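Local coordinates for protein histidine utilization repressor (Pseudomonas syringae pv. tomato, PDB 2PKH) that probably represses the histidine utilization operon by binding its hutP region when inducer is absent, and is represented here by its C-terminal UTRA domain, at residues B[92-97]-B[114-119]; B[51-56]-B[132-137]; B[61-66]-B[78-83]; B[57-62]-B[124-129]. All coordinates share one frame; numbering follows the deposited sequence.

Interaction 1 (B[92-97]-B[114-119])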
loop_
_atom_site.group_PDB
_atom_site.type_symbol
_atom_site.label_atom_id
_atom_site.label_comp_id
_atom_site.label_asym_id
_atom_site.label_seq_id
_atom_site.Cartn_x
_atom_site.Cartn_y
_atom_site.Cartn_z
ATOM N N VAL B 92 -8.914 3.402 -10.579
ATOM C CA VAL B 92 -10.283 3.064 -10.449
ATOM C C VAL B 92 -10.303 1.614 -10.908
ATOM O O VAL B 92 -9.775 1.291 -12.009
ATOM C CB VAL B 92 -11.163 3.954 -11.353
ATOM C CG1 VAL B 92 -12.534 3.527 -11.302
ATOM C CG2 VAL B 92 -11.127 5.466 -10.854
ATOM N N VAL B 93 -10.828 0.736 -10.066
ATOM C CA VAL B 93 -10.779 -0.701 -10.378
ATOM C C VAL B 93 -12.203 -1.236 -10.360
ATOM O O VAL B 93 -12.919 -0.997 -9.371
ATOM C CB VAL B 93 -9.959 -1.415 -9.329
ATOM C CG1 VAL B 93 -9.851 -2.944 -9.643
ATOM C CG2 VAL B 93 -8.593 -0.765 -9.196
ATOM N N GLU B 94 -12.550 -1.977 -11.433
ATOM C CA GLU B 94 -13.867 -2.468 -11.748
ATOM C C GLU B 94 -13.740 -3.890 -12.289
ATOM O O GLU B 94 -12.715 -4.256 -12.841
ATOM C CB GLU B 94 -14.446 -1.578 -12.878
ATOM C CG GLU B 94 -15.101 -0.329 -12.343
ATOM C CD GLU B 94 -15.546 0.624 -13.443
ATOM O OE1 GLU B 94 -14.676 1.206 -14.104
ATOM O OE2 GLU B 94 -16.776 0.823 -13.572
ATOM N N ALA B 95 -14.808 -4.652 -12.155
ATOM C CA ALA B 95 -14.930 -5.938 -12.836
ATOM C C ALA B 95 -15.950 -5.753 -13.966
ATOM O O ALA B 95 -17.121 -5.316 -13.784
ATOM C CB ALA B 95 -15.382 -7.046 -11.826
ATOM N N ILE B 96 -15.510 -6.127 -15.141
ATOM C CA ILE B 96 -16.339 -5.994 -16.328
ATOM C C ILE B 96 -16.184 -7.196 -17.237
ATOM O O ILE B 96 -15.266 -8.025 -17.066
ATOM C CB ILE B 96 -15.890 -4.713 -17.126
ATOM C CG1 ILE B 96 -14.495 -4.946 -17.713
ATOM C CG2 ILE B 96 -16.065 -3.380 -16.218
ATOM C CD1 ILE B 96 -14.102 -4.000 -18.889
ATOM N N LEU B 97 -17.052 -7.252 -18.243
ATOM C CA LEU B 97 -16.826 -8.125 -19.443
ATOM C C LEU B 97 -16.123 -7.332 -20.579
ATOM O O LEU B 97 -16.431 -6.164 -20.799
ATOM C CB LEU B 97 -18.162 -8.701 -19.937
ATOM C CG LEU B 97 -18.885 -9.704 -19.057
ATOM C CD1 LEU B 97 -20.172 -10.286 -19.694
ATOM C CD2 LEU B 97 -17.897 -10.838 -18.665
ATOM N N CYS B 114 -13.166 -9.686 -16.339
ATOM C CA CYS B 114 -11.895 -9.002 -16.539
ATOM C C CYS B 114 -11.779 -7.918 -15.454
ATOM O O CYS B 114 -12.744 -7.363 -15.028
ATOM C CB CYS B 114 -11.779 -8.362 -17.909
ATOM S SG CYS B 114 -11.632 -9.585 -19.221
ATOM N N LEU B 115 -10.548 -7.682 -15.030
ATOM C CA LEU B 115 -10.265 -6.685 -14.058
ATOM C C LEU B 115 -9.898 -5.436 -14.921
ATOM O O LEU B 115 -8.910 -5.474 -15.678
ATOM C CB LEU B 115 -9.048 -7.109 -13.230
ATOM C CG LEU B 115 -8.740 -6.275 -11.968
ATOM C CD1 LEU B 115 -9.910 -6.338 -10.984
ATOM C CD2 LEU B 115 -7.408 -6.686 -11.284
ATOM N N LEU B 116 -10.645 -4.368 -14.745
ATOM C CA LEU B 116 -10.414 -3.125 -15.436
ATOM C C LEU B 116 -9.826 -2.127 -14.472
ATOM O O LEU B 116 -10.393 -1.871 -13.393
ATOM C CB LEU B 116 -11.742 -2.586 -15.990
ATOM C CG LEU B 116 -11.612 -1.195 -16.691
ATOM C CD1 LEU B 116 -10.780 -1.321 -17.976
ATOM C CD2 LEU B 116 -12.974 -0.698 -17.026
ATOM N N ILE B 117 -8.685 -1.571 -14.842
ATOM C CA ILE B 117 -8.024 -0.557 -14.015
ATOM C C ILE B 117 -7.841 0.665 -14.890
ATOM O O ILE B 117 -7.269 0.557 -16.011
ATOM C CB ILE B 117 -6.660 -1.111 -13.548
ATOM C CG1 ILE B 117 -6.855 -2.447 -12.790
ATOM C CG2 ILE B 117 -5.908 -0.103 -12.633
ATOM C CD1 ILE B 117 -5.567 -2.963 -12.313
ATOM N N ARG B 118 -8.295 1.812 -14.400
ATOM C CA ARG B 118 -8.147 3.056 -15.119
ATOM C C ARG B 118 -7.276 3.880 -14.229
ATOM O O ARG B 118 -7.577 4.075 -13.054
ATOM C CB ARG B 118 -9.508 3.736 -15.335
ATOM C CG ARG B 118 -10.242 3.091 -16.473
ATOM C CD ARG B 118 -11.506 3.777 -16.838
ATOM N NE ARG B 118 -12.558 3.425 -15.914
ATOM C CZ ARG B 118 -13.679 4.134 -15.779
ATOM N NH1 ARG B 118 -13.877 5.214 -16.553
ATOM N NH2 ARG B 118 -14.616 3.747 -14.912
ATOM N N ARG B 119 -6.173 4.369 -14.792
ATOM C CA ARG B 119 -5.147 5.060 -14.023
ATOM C C ARG B 119 -4.812 6.414 -14.679
ATOM O O ARG B 119 -4.796 6.517 -15.929
ATOM C CB ARG B 119 -3.903 4.228 -14.116
ATOM C CG ARG B 119 -3.908 2.995 -13.268
ATOM C CD ARG B 119 -2.452 2.708 -13.003
ATOM N NE ARG B 119 -2.189 1.294 -13.058
ATOM C CZ ARG B 119 -2.311 0.449 -12.028
ATOM N NH1 ARG B 119 -2.004 -0.844 -12.215
ATOM N NH2 ARG B 119 -2.738 0.874 -10.827
HETATM O O HOH W 1 -11.968 1.284 -14.158
#
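Val-93 and Leu-115 make the closest apolar side-chain contact between strands 92-97 and 114-119, Val-93 CG1 lying 3.6 Å from Leu-115 CD1. The strands run antiparallel, their short axes 148° apart. Val-92 with Arg-118, Glu-94 with Leu-116 and Ile-96 with Cys-114 are hydrogen-bonded pairs, each joined by two backbone bonds; the straightest runs from Leu-116 N to Glu-94 O at 2.8 Å. Beside the Val-93/Leu-115 packing, Ala-95 and Ile-117 complete a buried apolar face. The other face starts apolar, with Ile-96 CD1 set 4.0 Å from Leu-116 CD2; chi1 of 68° places Ile-96 CG1 between its backbone N and carbonyl carbon and sends CD1 over Leu-116. Farther along this face, toward solvent, the contact turns polar. Exposed Arg-118 bends at chi3 and brings NH2 to Glu-94 OE1 at 2.7 Å, a salt bridge met on the syn side but tilted 29° out of the carboxylate plane, the two flat groups nearly coplanar. A water at the guanidinium edge accepts from Arg-118 NE and donates both to Glu-94 OE1 and to Val-92 O, tying the ion pair to the backbone. Strand 126-136 continues the sheet beyond 114-119, and Leu-142 of strand 142-147 packs on Leu-115 and Ile-117. Strand 88-97 is the last within this chain, but Val-92 and Val-93 pair antiparallel with a strand of the second subunit, carrying the sheet across the interface.

Interaction 2 (B[51-56]-B[132-137]). With EDO (1,2-ethanediol), chain N.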
loop_
_atom_site.group_PDB
_atom_site.type_symbol
_atom_site.label_atom_id
_atom_site.label_comp_id
_atom_site.label_asym_id
_atom_site.label_seq_id
_atom_site.Cartn_x
_atom_site.Cartn_y
_atom_site.Cartn_z
ATOM N N VAL B 51 -1.934 -11.164 -21.121
ATOM C CA VAL B 51 -2.310 -10.871 -19.715
ATOM C C VAL B 51 -2.886 -9.502 -19.530
ATOM O O VAL B 51 -3.540 -9.236 -18.531
ATOM C CB VAL B 51 -1.172 -11.102 -18.695
ATOM C CG1 VAL B 51 -0.733 -12.621 -18.692
ATOM C CG2 VAL B 51 0.033 -10.263 -19.032
ATOM N N GLN B 52 -2.619 -8.602 -20.491
ATOM C CA GLN B 52 -3.105 -7.184 -20.317
ATOM C C GLN B 52 -3.209 -6.506 -21.625
ATOM O O GLN B 52 -2.339 -6.702 -22.432
ATOM C CB GLN B 52 -2.055 -6.383 -19.564
ATOM C CG GLN B 52 -2.613 -5.103 -18.977
ATOM C CD GLN B 52 -1.530 -4.169 -18.484
ATOM O OE1 GLN B 52 -0.682 -3.786 -19.224
ATOM N NE2 GLN B 52 -1.544 -3.867 -17.220
ATOM N N ILE B 53 -4.269 -5.716 -21.840
ATOM C CA ILE B 53 -4.244 -4.722 -22.899
ATOM C C ILE B 53 -3.992 -3.361 -22.227
ATOM O O ILE B 53 -4.731 -2.970 -21.353
ATOM C CB ILE B 53 -5.577 -4.667 -23.748
ATOM C CG1 ILE B 53 -5.939 -6.071 -24.263
ATOM C CG2 ILE B 53 -5.387 -3.812 -25.025
ATOM C CD1 ILE B 53 -7.259 -6.045 -25.146
ATOM N N GLU B 54 -2.955 -2.640 -22.629
ATOM C CA GLU B 54 -2.693 -1.350 -21.934
ATOM C C GLU B 54 -3.007 -0.286 -23.001
ATOM O O GLU B 54 -2.289 -0.237 -23.997
ATOM C CB GLU B 54 -1.193 -1.246 -21.631
ATOM C CG GLU B 54 -0.677 0.144 -21.205
ATOM C CD GLU B 54 0.889 0.272 -21.242
ATOM O OE1 GLU B 54 1.495 1.075 -20.468
ATOM O OE2 GLU B 54 1.503 -0.450 -22.034
ATOM N N ASP B 55 -4.070 0.502 -22.812
ATOM C CA ASP B 55 -4.479 1.554 -23.758
ATOM C C ASP B 55 -4.121 2.843 -23.070
ATOM O O ASP B 55 -4.724 3.143 -22.038
ATOM C CB ASP B 55 -5.998 1.526 -23.910
ATOM C CG ASP B 55 -6.446 2.183 -25.230
ATOM O OD1 ASP B 55 -5.528 2.537 -26.040
ATOM O OD2 ASP B 55 -7.683 2.384 -25.412
ATOM N N ARG B 56 -3.087 3.530 -23.562
ATOM C CA ARG B 56 -2.409 4.596 -22.819
ATOM C C ARG B 56 -2.376 5.866 -23.608
ATOM O O ARG B 56 -2.042 5.839 -24.793
ATOM C CB ARG B 56 -0.930 4.183 -22.487
ATOM C CG ARG B 56 -0.119 5.309 -21.765
ATOM C CD ARG B 56 1.194 4.808 -21.128
ATOM N NE ARG B 56 1.034 3.744 -20.112
ATOM C CZ ARG B 56 0.738 3.933 -18.827
ATOM N NH1 ARG B 56 0.488 5.156 -18.351
ATOM N NH2 ARG B 56 0.618 2.867 -18.031
ATOM N N ARG B 132 -5.924 2.728 -19.615
ATOM C CA ARG B 132 -7.072 1.874 -19.336
ATOM C C ARG B 132 -6.501 0.509 -19.488
ATOM O O ARG B 132 -6.007 0.149 -20.562
ATOM C CB ARG B 132 -8.152 2.109 -20.413
ATOM C CG ARG B 132 -9.434 1.322 -20.217
ATOM C CD ARG B 132 -10.385 1.567 -21.376
ATOM N NE ARG B 132 -11.692 1.012 -21.008
ATOM C CZ ARG B 132 -12.073 -0.203 -21.337
ATOM N NH1 ARG B 132 -11.265 -0.952 -22.075
ATOM N NH2 ARG B 132 -13.258 -0.673 -20.956
ATOM N N LEU B 133 -6.460 -0.259 -18.403
ATOM C CA LEU B 133 -5.722 -1.553 -18.483
ATOM C C LEU B 133 -6.733 -2.656 -18.237
ATOM O O LEU B 133 -7.460 -2.634 -17.220
ATOM C CB LEU B 133 -4.637 -1.595 -17.392
ATOM C CG LEU B 133 -3.728 -0.353 -17.234
ATOM C CD1 LEU B 133 -3.158 -0.475 -15.839
ATOM C CD2 LEU B 133 -2.668 -0.586 -18.247
ATOM N N ILE B 134 -6.848 -3.596 -19.138
ATOM C CA ILE B 134 -7.860 -4.641 -18.933
ATOM C C ILE B 134 -7.136 -5.966 -18.865
ATOM O O ILE B 134 -6.258 -6.230 -19.696
ATOM C CB ILE B 134 -9.066 -4.507 -19.954
ATOM C CG1 ILE B 134 -9.992 -5.736 -19.923
ATOM C CG2 ILE B 134 -8.567 -4.277 -21.383
ATOM C CD1 ILE B 134 -11.454 -5.324 -20.590
ATOM N N HIS B 135 -7.458 -6.748 -17.839
ATOM C CA HIS B 135 -6.749 -7.987 -17.595
ATOM C C HIS B 135 -7.763 -9.110 -17.587
ATOM O O HIS B 135 -8.809 -8.914 -16.995
ATOM C CB HIS B 135 -6.091 -7.977 -16.221
ATOM C CG HIS B 135 -5.337 -6.735 -15.911
ATOM N ND1 HIS B 135 -3.962 -6.632 -16.051
ATOM C CD2 HIS B 135 -5.770 -5.522 -15.517
ATOM C CE1 HIS B 135 -3.573 -5.437 -15.654
ATOM N NE2 HIS B 135 -4.650 -4.734 -15.345
ATOM N N PRO B 136 -7.438 -10.285 -18.195
ATOM C CA PRO B 136 -8.321 -11.428 -17.843
ATOM C C PRO B 136 -8.301 -11.762 -16.335
ATOM O O PRO B 136 -7.257 -11.855 -15.718
ATOM C CB PRO B 136 -7.763 -12.580 -18.692
ATOM C CG PRO B 136 -6.856 -11.902 -19.779
ATOM C CD PRO B 136 -6.311 -10.710 -19.071
ATOM N N GLY B 137 -9.459 -11.891 -15.758
ATOM C CA GLY B 137 -9.564 -12.048 -14.322
ATOM C C GLY B 137 -8.885 -13.324 -13.858
ATOM O O GLY B 137 -8.413 -13.406 -12.715
HETATM C C1 EDO N . 3.375 -2.543 -17.216
HETATM O O1 EDO N . 4.265 -3.594 -17.562
HETATM C C2 EDO N . 2.141 -2.691 -18.117
HETATM O O2 EDO N . 1.256 -1.572 -17.893
#
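At the middle of the antiparallel sheet of the UTRA domain, strands 51-56 and 132-136 lie side by side, joining its two halves, with Ile-53 and Ile-134 as a hydrogen-bonded pair. Ile-53 N reaches Ile-134 O at 3.0 Å, and a second bond returns from Ile-134 N. Asp-55 and Arg-132 form the next such pair, its shorter bond running from Arg-132 N to Asp-55 O at 2.7 Å. Before them, Val-51 and Gln-52 both face His-44 in a classic beta bulge. On the face of Gln-52, Glu-54, Leu-133 and His-135, the extended Gln-52 chain lies alongside His-135 and points the same way. With CG anti to the backbone N (chi1 -162°), Gln-52 brings NE2 to 3.0 Å from His-135 CE1, amide and ring planes being 60° apart. Leu-133 CD2 fits between the neighbouring chains, 3.6 Å from both Gln-52 NE2 and Glu-54 CG. Gln-52 OE1 accepts a weak bond from O2 of a 1,2-ethanediol, probably from the crystallisation liquor. Glu-54 OE1 takes Arg-56 NE at 2.7 Å, in the guanidinium plane but from above the carboxylate plane. On the opposite face Ile-53 CB packs on Ile-134 CG2, beneath helix 100-106. Polar groups are paired beyond the two strands: Arg-132 with Glu-102 and Asp-55 with His-39. Buried Val-51 O has no hydrogen-bonding partner and meets Pro-136 CD at 3.2 Å. The Glu-54/Arg-56 pair probably balances charge on this largely buried face.

Interaction 3 (B[61-66]-B[78-83])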
loop_
_atom_site.group_PDB
_atom_site.type_symbol
_atom_site.label_atom_id
_atom_site.label_comp_id
_atom_site.label_asym_id
_atom_site.label_seq_id
_atom_site.Cartn_x
_atom_site.Cartn_y
_atom_site.Cartn_z
ATOM N N GLN B 61 3.295 17.309 -24.785
ATOM C CA GLN B 61 4.261 18.338 -24.341
ATOM C C GLN B 61 5.256 17.804 -23.345
ATOM O O GLN B 61 6.359 18.294 -23.326
ATOM C CB GLN B 61 3.589 19.555 -23.691
ATOM C CG GLN B 61 2.307 19.998 -24.359
ATOM C CD GLN B 61 2.534 20.805 -25.606
ATOM O OE1 GLN B 61 2.888 22.002 -25.550
ATOM N NE2 GLN B 61 2.297 20.181 -26.756
ATOM N N VAL B 62 4.854 16.795 -22.542
ATOM C CA VAL B 62 5.685 16.253 -21.461
ATOM C C VAL B 62 6.665 15.236 -21.991
ATOM O O VAL B 62 7.811 15.156 -21.526
ATOM C CB VAL B 62 4.799 15.571 -20.342
ATOM C CG1 VAL B 62 5.631 14.810 -19.324
ATOM C CG2 VAL B 62 3.990 16.588 -19.612
ATOM N N ALA B 63 6.225 14.440 -22.973
ATOM C CA ALA B 63 7.049 13.366 -23.491
ATOM C C ALA B 63 7.074 13.499 -25.034
ATOM O O ALA B 63 6.427 12.701 -25.780
ATOM C CB ALA B 63 6.502 12.009 -23.043
ATOM N N PRO B 64 7.744 14.558 -25.526
ATOM C CA PRO B 64 7.680 14.805 -26.958
ATOM C C PRO B 64 8.163 13.681 -27.858
ATOM O O PRO B 64 7.762 13.621 -29.037
ATOM C CB PRO B 64 8.474 16.112 -27.152
ATOM C CG PRO B 64 9.062 16.437 -25.861
ATOM C CD PRO B 64 8.520 15.583 -24.800
ATOM N N ASP B 65 8.996 12.785 -27.329
ATOM C CA ASP B 65 9.591 11.742 -28.165
ATOM C C ASP B 65 8.947 10.355 -27.945
ATOM O O ASP B 65 9.510 9.329 -28.367
ATOM C CB ASP B 65 11.105 11.646 -27.914
ATOM C CG ASP B 65 11.847 12.941 -28.308
ATOM O OD1 ASP B 65 11.413 13.614 -29.266
ATOM O OD2 ASP B 65 12.832 13.282 -27.631
ATOM N N TYR B 66 7.775 10.343 -27.302
ATOM C CA TYR B 66 7.048 9.120 -27.018
ATOM C C TYR B 66 6.832 8.256 -28.275
ATOM O O TYR B 66 7.083 7.053 -28.256
ATOM C CB TYR B 66 5.725 9.469 -26.326
ATOM C CG TYR B 66 4.975 8.258 -25.720
ATOM C CD1 TYR B 66 5.245 7.811 -24.461
ATOM C CD2 TYR B 66 3.967 7.639 -26.429
ATOM C CE1 TYR B 66 4.546 6.692 -23.909
ATOM C CE2 TYR B 66 3.219 6.518 -25.876
ATOM C CZ TYR B 66 3.534 6.056 -24.663
ATOM O OH TYR B 66 2.760 5.015 -24.121
ATOM N N ALA B 78 7.837 2.793 -17.813
ATOM C CA ALA B 78 9.242 2.876 -17.475
ATOM C C ALA B 78 9.831 4.028 -18.235
ATOM O O ALA B 78 10.553 4.851 -17.661
ATOM C CB ALA B 78 9.964 1.585 -17.853
ATOM N N TYR B 79 9.579 4.081 -19.552
ATOM C CA TYR B 79 10.040 5.203 -20.351
ATOM C C TYR B 79 9.633 6.568 -19.746
ATOM O O TYR B 79 10.477 7.436 -19.460
ATOM C CB TYR B 79 9.526 5.105 -21.775
ATOM C CG TYR B 79 9.836 6.331 -22.572
ATOM C CD1 TYR B 79 11.136 6.583 -22.985
ATOM C CD2 TYR B 79 8.823 7.233 -22.931
ATOM C CE1 TYR B 79 11.463 7.740 -23.712
ATOM C CE2 TYR B 79 9.112 8.396 -23.665
ATOM C CZ TYR B 79 10.454 8.623 -24.064
ATOM O OH TYR B 79 10.771 9.716 -24.814
ATOM N N LEU B 80 8.339 6.728 -19.524
ATOM C CA LEU B 80 7.795 7.962 -18.985
ATOM C C LEU B 80 8.404 8.342 -17.625
ATOM O O LEU B 80 8.715 9.503 -17.369
ATOM C CB LEU B 80 6.256 7.879 -18.899
ATOM C CG LEU B 80 5.419 7.915 -20.206
ATOM C CD1 LEU B 80 3.964 7.709 -19.806
ATOM C CD2 LEU B 80 5.622 9.218 -20.957
ATOM N N SER B 81 8.613 7.368 -16.766
ATOM C CA SER B 81 9.224 7.700 -15.483
ATOM C C SER B 81 10.697 8.152 -15.605
ATOM O O SER B 81 11.270 8.698 -14.636
ATOM C CB SER B 81 9.047 6.528 -14.497
ATOM O OG SER B 81 9.930 5.495 -14.865
ATOM N N GLN B 82 11.287 7.970 -16.793
ATOM C CA GLN B 82 12.625 8.492 -17.135
ATOM C C GLN B 82 12.523 9.909 -17.615
ATOM O O GLN B 82 13.445 10.684 -17.486
ATOM C CB GLN B 82 13.189 7.769 -18.344
ATOM C CG GLN B 82 13.939 6.497 -18.157
ATOM C CD GLN B 82 14.588 6.097 -19.486
ATOM O OE1 GLN B 82 14.860 4.929 -19.729
ATOM N NE2 GLN B 82 14.825 7.085 -20.359
ATOM N N VAL B 83 11.433 10.212 -18.288
ATOM C CA VAL B 83 11.247 11.479 -18.961
ATOM C C VAL B 83 10.873 12.550 -17.956
ATOM O O VAL B 83 11.246 13.696 -18.100
ATOM C CB VAL B 83 10.118 11.341 -20.015
ATOM C CG1 VAL B 83 9.490 12.702 -20.306
ATOM C CG2 VAL B 83 10.668 10.743 -21.261
HETATM O O HOH W 2 9.928 12.296 -24.574
#
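A loop-to-helix contact sets the type I turn of Ala-63 to Tyr-66, in the connection that follows strand 49-59, against helix 76-83. Ala-63 points its methyl at the helix and meets Leu-80 CD2 at 3.6 Å. The same Leu-80 CD2 lies 3.8 Å from Tyr-66 CD1, so one branch of the leucine fills the angle between turn and ring. Tyr-66 carries CG anti to its own N (chi1 -169°), which swings the ring toward the helix, and its CD1 comes within 3.9 Å of Tyr-79 CD2. Val-83, one turn on from Tyr-79, lays CG2 3.5 Å above one face of the Tyr-79 ring, toward its rim, and sets CG1 3.2 Å from Val-62 O. No direct hydrogen bond joins the segments; a water spans them instead, 2.9 Å from Asp-65 N, whose proton it accepts, and 2.7 Å from Tyr-79 OH. The hydroxyl of Tyr-66 bonds to Ser-40, while Asp-65 OD1 pairs with Lys-68. Beneath the contact lies the sheet: Val-58 of strand 49-59 touches Ala-63, Tyr-66 and Leu-80, Thr-129 of strand 126-136 also packs on Leu-80, and Phe-71 meets both tyrosines.

Interaction 4 (B[57-62]-B[124-129])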
loop_
_atom_site.group_PDB
_atom_site.type_symbol
_atom_site.label_atom_id
_atom_site.label_comp_id
_atom_site.label_asym_id
_atom_site.label_seq_id
_atom_site.Cartn_x
_atom_site.Cartn_y
_atom_site.Cartn_z
ATOM N N PHE B 57 -2.664 6.965 -22.959
ATOM C CA PHE B 57 -2.579 8.276 -23.609
ATOM C C PHE B 57 -1.618 9.189 -22.847
ATOM O O PHE B 57 -1.569 9.118 -21.600
ATOM C CB PHE B 57 -3.989 8.894 -23.636
ATOM C CG PHE B 57 -5.015 7.997 -24.305
ATOM C CD1 PHE B 57 -5.423 8.219 -25.625
ATOM C CD2 PHE B 57 -5.541 6.875 -23.597
ATOM C CE1 PHE B 57 -6.341 7.339 -26.226
ATOM C CE2 PHE B 57 -6.440 6.013 -24.197
ATOM C CZ PHE B 57 -6.796 6.227 -25.544
ATOM N N VAL B 58 -0.902 10.069 -23.590
ATOM C CA VAL B 58 0.280 10.776 -23.080
ATOM C C VAL B 58 0.268 12.181 -23.619
ATOM O O VAL B 58 0.012 12.443 -24.800
ATOM C CB VAL B 58 1.644 10.074 -23.462
ATOM C CG1 VAL B 58 2.820 10.851 -22.935
ATOM C CG2 VAL B 58 1.688 8.544 -23.038
ATOM N N ASN B 59 0.500 13.091 -22.704
ATOM C CA ASN B 59 0.549 14.472 -23.029
ATOM C C ASN B 59 1.791 14.665 -23.877
ATOM O O ASN B 59 2.920 14.428 -23.404
ATOM C CB ASN B 59 0.691 15.328 -21.764
ATOM C CG ASN B 59 1.102 16.731 -22.120
ATOM O OD1 ASN B 59 2.237 17.099 -21.883
ATOM N ND2 ASN B 59 0.235 17.461 -22.845
ATOM N N ALA B 60 1.554 14.985 -25.126
ATOM C CA ALA B 60 2.621 15.283 -26.093
ATOM C C ALA B 60 3.676 16.329 -25.624
ATOM O O ALA B 60 4.834 16.223 -26.005
ATOM C CB ALA B 60 1.982 15.674 -27.391
ATOM N N GLN B 61 3.295 17.309 -24.785
ATOM C CA GLN B 61 4.261 18.338 -24.341
ATOM C C GLN B 61 5.256 17.804 -23.345
ATOM O O GLN B 61 6.359 18.294 -23.326
ATOM C CB GLN B 61 3.589 19.555 -23.691
ATOM C CG GLN B 61 2.307 19.998 -24.359
ATOM C CD GLN B 61 2.534 20.805 -25.606
ATOM O OE1 GLN B 61 2.888 22.002 -25.550
ATOM N NE2 GLN B 61 2.297 20.181 -26.756
ATOM N N VAL B 62 4.854 16.795 -22.542
ATOM C CA VAL B 62 5.685 16.253 -21.461
ATOM C C VAL B 62 6.665 15.236 -21.991
ATOM O O VAL B 62 7.811 15.156 -21.526
ATOM C CB VAL B 62 4.799 15.571 -20.342
ATOM C CG1 VAL B 62 5.631 14.810 -19.324
ATOM C CG2 VAL B 62 3.990 16.588 -19.612
ATOM N N GLY B 124 4.117 16.255 -10.547
ATOM C CA GLY B 124 3.726 17.482 -9.834
ATOM C C GLY B 124 2.220 17.689 -9.952
ATOM O O GLY B 124 1.415 16.799 -9.601
ATOM N N ARG B 125 1.800 18.842 -10.476
ATOM C CA ARG B 125 0.366 19.025 -10.718
ATOM C C ARG B 125 0.014 18.818 -12.230
ATOM O O ARG B 125 -1.133 19.060 -12.621
ATOM C CB ARG B 125 -0.103 20.425 -10.242
ATOM C CG ARG B 125 -0.415 20.650 -8.728
ATOM C CD ARG B 125 -1.428 21.878 -8.449
ATOM N NE ARG B 125 -0.758 23.200 -8.446
ATOM C CZ ARG B 125 -0.445 23.903 -9.546
ATOM N NH1 ARG B 125 -0.785 23.469 -10.782
ATOM N NH2 ARG B 125 0.233 25.050 -9.422
ATOM N N GLN B 126 0.976 18.436 -13.071
ATOM C CA GLN B 126 0.661 18.207 -14.490
ATOM C C GLN B 126 0.344 16.723 -14.729
ATOM O O GLN B 126 1.159 15.876 -14.389
ATOM C CB GLN B 126 1.852 18.573 -15.355
ATOM C CG GLN B 126 1.590 18.525 -16.930
ATOM C CD GLN B 126 2.724 19.137 -17.691
ATOM O OE1 GLN B 126 3.869 19.020 -17.271
ATOM N NE2 GLN B 126 2.448 19.735 -18.836
ATOM N N PRO B 127 -0.825 16.403 -15.341
ATOM C CA PRO B 127 -1.105 15.007 -15.726
ATOM C C PRO B 127 -0.175 14.649 -16.846
ATOM O O PRO B 127 0.048 15.483 -17.760
ATOM C CB PRO B 127 -2.533 15.064 -16.270
ATOM C CG PRO B 127 -3.122 16.281 -15.647
ATOM C CD PRO B 127 -1.963 17.271 -15.703
ATOM N N VAL B 128 0.443 13.489 -16.746
ATOM C CA VAL B 128 1.383 13.078 -17.746
ATOM C C VAL B 128 0.709 12.076 -18.675
ATOM O O VAL B 128 0.920 12.097 -19.915
ATOM C CB VAL B 128 2.614 12.385 -17.087
ATOM C CG1 VAL B 128 3.477 11.641 -18.142
ATOM C CG2 VAL B 128 3.511 13.388 -16.276
ATOM N N THR B 129 -0.051 11.163 -18.062
ATOM C CA THR B 129 -0.555 10.032 -18.806
ATOM C C THR B 129 -1.835 9.452 -18.145
ATOM O O THR B 129 -2.046 9.622 -16.946
ATOM C CB THR B 129 0.571 8.945 -18.952
ATOM O OG1 THR B 129 0.077 7.868 -19.746
ATOM C CG2 THR B 129 1.025 8.410 -17.529
#
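Thr-129 OG1 is gripped from two directions, donating to Phe-57 O at 2.8 Å and receiving a bond from Arg-56 NH1. The threonine belongs to a classic beta bulge on strand 126-136, where Val-128 and Thr-129 both face Thr-121 of the neighbouring strand, in the antiparallel sheet of the UTRA domain. Its hydroxyl stands anti to the backbone N (chi1 -177°), which turns OG1 toward strand 57-59; there it comes from above the carbonyl plane of Phe-57, 44° out of it. Val-58 and Thr-129 are a non-hydrogen-bonded pair, with Val-58 CG2 3.7 Å from Thr-129 OG1. The next backbone link is nearly straight, Asn-59 N giving its proton to Val-128 O at 3.0 Å and 176°. Past Asn-59 the chain turns away from the sheet, and Val-62 N returns to Asn-59, bonding to its backbone O and weakly to its OD1. This turn directs the Val-62 side chain back at strand 126-129. Val-62 CG1 meets Val-128 CG2 at 4.0 Å, the two side chains crossing at about a right angle. Leu-80 of helix 76-83 packs on Val-58 and Thr-129, while the ring of Phe-57 stacks on His-39 and makes a cation-pi contact with Arg-25. At the outer, exposed end Gln-126 extends past Val-62 in the opposing direction, and its amide brings OE1 to 3.4 Å from Val-62 CG2.

From the N terminus, strand 49-59 and the loop after it supply the first segments of interactions 2, 4 and 3 in turn. Interaction 3 closes first, when helix 76-83 comes back onto the loop. Interaction 1 follows in series, joining strands 88-97 and 113-123. The chain then returns along strand 126-136, closing interaction 4 and, farther on, interaction 2, so interactions 1, 3 and 4 all lie inside the loop of interaction 2, and interaction 1 also inside that of interaction 4. Strands 113-123 and 126-136 are neighbours, and Ile-117 O and Leu-133 N link interactions 1 and 2. Leu-80 and Tyr-66 carry interaction 3 onto interaction 4, and Arg-56 and Thr-129 connect interactions 2 and 4.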